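Local coordinates for cellulase (Clostridium cellulovorans, PDB 6UI3), which probably cleaves internal beta-1,4-glucan linkages as the broad-specificity family 5 catalytic domain of a larger, dockerin-bearing endoglucanase, at residues Y165-N173 and V194-K205. Sequence-based numbering, arbitrary orientation.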
loop_
_atom_site.group_PDB
_atom_site.type_symbol
_atom_site.label_atom_id
_atom_site.label_comp_id
_atom_site.label_asym_id
_atom_site.label_seq_id
_atom_site.Cartn_x
_atom_site.Cartn_y
_atom_site.Cartn_z
ATOM N N TYR A 165 7.796 18.195 -9.642
ATOM C CA TYR A 165 6.799 17.161 -9.403
ATOM C C TYR A 165 6.703 16.852 -7.916
ATOM O O TYR A 165 5.609 16.586 -7.402
ATOM C CB TYR A 165 7.146 15.885 -10.172
ATOM C CG TYR A 165 7.520 16.046 -11.629
ATOM C CD1 TYR A 165 7.039 17.096 -12.399
ATOM C CD2 TYR A 165 8.377 15.144 -12.237
ATOM C CE1 TYR A 165 7.398 17.218 -13.743
ATOM C CE2 TYR A 165 8.740 15.267 -13.566
ATOM C CZ TYR A 165 8.256 16.304 -14.312
ATOM O OH TYR A 165 8.629 16.428 -15.646
ATOM N N PHE A 166 7.843 16.863 -7.208
ATOM C CA PHE A 166 7.794 16.619 -5.774
ATOM C C PHE A 166 6.901 17.650 -5.101
ATOM O O PHE A 166 6.138 17.322 -4.189
ATOM C CB PHE A 166 9.183 16.677 -5.126
ATOM C CG PHE A 166 10.212 15.709 -5.689
ATOM C CD1 PHE A 166 9.864 14.572 -6.400
ATOM C CD2 PHE A 166 11.564 15.959 -5.469
ATOM C CE1 PHE A 166 10.841 13.714 -6.882
ATOM C CE2 PHE A 166 12.531 15.102 -5.948
ATOM C CZ PHE A 166 12.181 13.985 -6.662
ATOM N N ASN A 167 6.999 18.911 -5.525
ATOM C CA ASN A 167 6.209 19.970 -4.902
ATOM C C ASN A 167 4.728 19.825 -5.226
ATOM O O ASN A 167 3.879 20.089 -4.373
ATOM C CB ASN A 167 6.698 21.355 -5.329
ATOM C CG ASN A 167 5.778 22.460 -4.840
ATOM O OD1 ASN A 167 5.700 22.723 -3.639
ATOM N ND2 ASN A 167 5.062 23.099 -5.763
ATOM N N VAL A 168 4.397 19.414 -6.456
ATOM C CA VAL A 168 2.994 19.170 -6.797
ATOM C C VAL A 168 2.407 18.108 -5.873
ATOM O O VAL A 168 1.301 18.262 -5.351
ATOM C CB VAL A 168 2.842 18.785 -8.280
ATOM C CG1 VAL A 168 1.429 18.306 -8.576
ATOM C CG2 VAL A 168 3.156 19.960 -9.163
ATOM N N LEU A 169 3.149 17.015 -5.655
ATOM C CA LEU A 169 2.674 15.979 -4.741
ATOM C C LEU A 169 2.508 16.518 -3.325
ATOM O O LEU A 169 1.534 16.187 -2.637
ATOM C CB LEU A 169 3.627 14.789 -4.761
ATOM C CG LEU A 169 3.347 13.699 -3.722
ATOM C CD1 LEU A 169 1.952 13.138 -3.858
ATOM C CD2 LEU A 169 4.394 12.590 -3.850
ATOM N N ASN A 170 3.450 17.343 -2.861
ATOM C CA ASN A 170 3.318 17.918 -1.523
ATOM C C ASN A 170 2.030 18.725 -1.408
ATOM O O ASN A 170 1.337 18.655 -0.388
ATOM C CB ASN A 170 4.533 18.777 -1.180
ATOM C CG ASN A 170 5.790 17.951 -0.970
ATOM O OD1 ASN A 170 5.736 16.767 -0.628
ATOM N ND2 ASN A 170 6.929 18.578 -1.181
ATOM N N GLU A 171 1.680 19.482 -2.453
ATOM C CA GLU A 171 0.438 20.255 -2.425
ATOM C C GLU A 171 -0.787 19.346 -2.466
ATOM O O GLU A 171 -1.782 19.605 -1.777
ATOM C CB GLU A 171 0.408 21.253 -3.580
ATOM C CG GLU A 171 1.472 22.336 -3.495
ATOM C CD GLU A 171 1.295 23.401 -4.561
ATOM O OE1 GLU A 171 0.139 23.780 -4.825
ATOM O OE2 GLU A 171 2.310 23.850 -5.135
ATOM N N TYR A 172 -0.734 18.267 -3.251
ATOM C CA TYR A 172 -1.823 17.292 -3.277
ATOM C C TYR A 172 -2.059 16.704 -1.894
ATOM O O TYR A 172 -3.178 16.726 -1.374
ATOM C CB TYR A 172 -1.495 16.191 -4.293
ATOM C CG TYR A 172 -2.462 15.024 -4.315
ATOM C CD1 TYR A 172 -3.563 15.029 -5.159
ATOM C CD2 TYR A 172 -2.274 13.920 -3.504
ATOM C CE1 TYR A 172 -4.446 13.964 -5.195
ATOM C CE2 TYR A 172 -3.153 12.844 -3.534
ATOM C CZ TYR A 172 -4.238 12.874 -4.385
ATOM O OH TYR A 172 -5.146 11.817 -4.444
ATOM N N ASN A 173 -1.006 16.196 -1.264
ATOM C CA ASN A 173 -1.177 15.593 0.049
ATOM C C ASN A 173 -1.658 16.618 1.072
ATOM O O ASN A 173 -2.477 16.295 1.945
ATOM C CB ASN A 173 0.128 14.946 0.515
ATOM C CG ASN A 173 0.422 13.614 -0.163
ATOM O OD1 ASN A 173 -0.488 12.876 -0.547
ATOM N ND2 ASN A 173 1.699 13.277 -0.266
ATOM N N VAL A 194 0.495 8.927 3.406
ATOM C CA VAL A 194 0.864 9.866 2.373
ATOM C C VAL A 194 2.180 9.409 1.741
ATOM O O VAL A 194 3.167 9.194 2.456
ATOM C CB VAL A 194 0.992 11.315 2.894
ATOM C CG1 VAL A 194 -0.407 11.884 3.173
ATOM C CG2 VAL A 194 1.863 11.408 4.142
ATOM N N PRO A 195 2.241 9.200 0.425
ATOM C CA PRO A 195 3.471 8.720 -0.210
ATOM C C PRO A 195 4.430 9.842 -0.581
ATOM O O PRO A 195 4.033 10.990 -0.795
ATOM C CB PRO A 195 2.934 8.069 -1.495
ATOM C CG PRO A 195 1.790 8.929 -1.867
ATOM C CD PRO A 195 1.123 9.266 -0.540
ATOM N N THR A 196 5.705 9.465 -0.683
ATOM C CA THR A 196 6.679 10.229 -1.454
ATOM C C THR A 196 6.379 10.042 -2.954
ATOM O O THR A 196 5.528 9.239 -3.360
ATOM C CB THR A 196 8.075 9.685 -1.158
ATOM O OG1 THR A 196 8.065 8.291 -1.498
ATOM C CG2 THR A 196 8.485 9.880 0.296
ATOM N N TYR A 197 7.122 10.759 -3.797
ATOM C CA TYR A 197 7.011 10.599 -5.244
ATOM C C TYR A 197 7.307 9.149 -5.618
ATOM O O TYR A 197 8.325 8.592 -5.197
ATOM C CB TYR A 197 7.998 11.569 -5.916
ATOM C CG TYR A 197 7.961 11.587 -7.428
ATOM C CD1 TYR A 197 8.782 10.755 -8.158
ATOM C CD2 TYR A 197 7.141 12.461 -8.130
ATOM C CE1 TYR A 197 8.764 10.760 -9.553
ATOM C CE2 TYR A 197 7.119 12.472 -9.521
ATOM C CZ TYR A 197 7.930 11.626 -10.222
ATOM O OH TYR A 197 7.876 11.641 -11.604
ATOM N N CYS A 198 6.400 8.521 -6.372
ATOM C CA CYS A 198 6.463 7.105 -6.720
ATOM C C CYS A 198 6.451 6.184 -5.502
ATOM O O CYS A 198 6.787 4.997 -5.631
ATOM C CB CYS A 198 7.670 6.731 -7.602
ATOM S SG CYS A 198 7.586 7.347 -9.292
ATOM N N ALA A 199 6.085 6.693 -4.328
ATOM C CA ALA A 199 6.280 5.980 -3.061
ATOM C C ALA A 199 7.720 5.488 -2.922
ATOM O O ALA A 199 8.005 4.472 -2.286
ATOM C CB ALA A 199 5.262 4.851 -2.852
ATOM N N SER A 200 8.660 6.209 -3.516
ATOM C CA SER A 200 10.049 5.783 -3.548
ATOM C C SER A 200 10.785 6.069 -2.243
ATOM O O SER A 200 10.575 7.093 -1.580
ATOM C CB SER A 200 10.768 6.531 -4.675
ATOM O OG SER A 200 12.115 6.130 -4.786
ATOM N N SER A 201 11.713 5.169 -1.925
ATOM C CA SER A 201 12.669 5.341 -0.845
ATOM C C SER A 201 14.004 5.910 -1.306
ATOM O O SER A 201 14.912 6.057 -0.479
ATOM C CB SER A 201 12.894 4.012 -0.111
ATOM O OG SER A 201 13.530 3.055 -0.939
ATOM N N ASP A 202 14.174 6.219 -2.591
ATOM C CA ASP A 202 15.417 6.858 -3.009
ATOM C C ASP A 202 15.510 8.220 -2.330
ATOM O O ASP A 202 14.516 8.943 -2.217
ATOM C CB ASP A 202 15.488 7.063 -4.530
ATOM C CG ASP A 202 15.381 5.775 -5.327
ATOM O OD1 ASP A 202 16.024 4.783 -4.936
ATOM O OD2 ASP A 202 14.679 5.786 -6.373
ATOM N N TYR A 203 16.727 8.591 -1.935
ATOM C CA TYR A 203 16.894 9.770 -1.095
ATOM C C TYR A 203 16.301 11.047 -1.688
ATOM O O TYR A 203 15.691 11.813 -0.927
ATOM C CB TYR A 203 18.357 9.970 -0.655
ATOM C CG TYR A 203 18.408 11.046 0.388
ATOM C CD1 TYR A 203 17.913 10.812 1.660
ATOM C CD2 TYR A 203 18.860 12.320 0.084
ATOM C CE1 TYR A 203 17.891 11.804 2.610
ATOM C CE2 TYR A 203 18.832 13.331 1.036
ATOM C CZ TYR A 203 18.353 13.052 2.298
ATOM O OH TYR A 203 18.298 14.019 3.265
ATOM N N PRO A 204 16.421 11.344 -2.982
ATOM C CA PRO A 204 15.856 12.620 -3.458
ATOM C C PRO A 204 14.359 12.748 -3.247
ATOM O O PRO A 204 13.847 13.838 -2.949
ATOM C CB PRO A 204 16.248 12.653 -4.938
ATOM C CG PRO A 204 17.488 11.841 -4.999
ATOM C CD PRO A 204 17.245 10.700 -4.025
ATOM N N LYS A 205 13.624 11.642 -3.384
ATOM C CA LYS A 205 12.185 11.695 -3.125
ATOM C C LYS A 205 11.904 11.889 -1.642
ATOM O O LYS A 205 10.984 12.622 -1.253
ATOM C CB LYS A 205 11.472 10.430 -3.608
ATOM C CG LYS A 205 11.452 10.238 -5.114
ATOM C CD LYS A 205 12.642 9.466 -5.634
ATOM C CE LYS A 205 12.372 8.920 -7.043
ATOM N NZ LYS A 205 13.483 8.109 -7.589
#
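The CA atoms of Phe166 and Tyr197 approach to 6.1 Å, those of Asn173 and Val194 to 6.5 Å. Two turns of helix 165-173 run beside the end of strand 192-195 and the loop after it, in the opposite direction. Phe166 turns a ring edge to the Tyr197 face in an offset edge-to-face pair, planes at 67° and centroids 5.3 Å apart. The Phe166 ring lies between Tyr197 and the start of helix 203-208, Phe166 CE2 3.5 Å from Pro204 O and Phe166 CE1 3.9 Å from Lys205 CG. Tyr197 extends alongside Tyr165, whose CB sits 3.5 Å from Tyr197 CE2, because a chi1 of -177° swings the ring opposite the backbone N. The Tyr197 hydroxyl is hydrogen-bonded to Asp158 O and His155 N, anchoring the ring's far end. One helical turn after Tyr165, Leu169 CD2 presses on the backbone, 3.3 Å from Tyr197 N. Asn173 ND2 gives Pro195 O a weak, bent hydrogen bond (3.3 Å); Asn173 OD1 is hydrogen-bonded to Thr149 OG1. In this TIM barrel, helix 163-182, between strands 145-148 and 192-195, packs on the latter's end and its loop to helix 203-208; helix 120-137 touches Val168 and Tyr172, strand 217-222 Pro195 and Thr196.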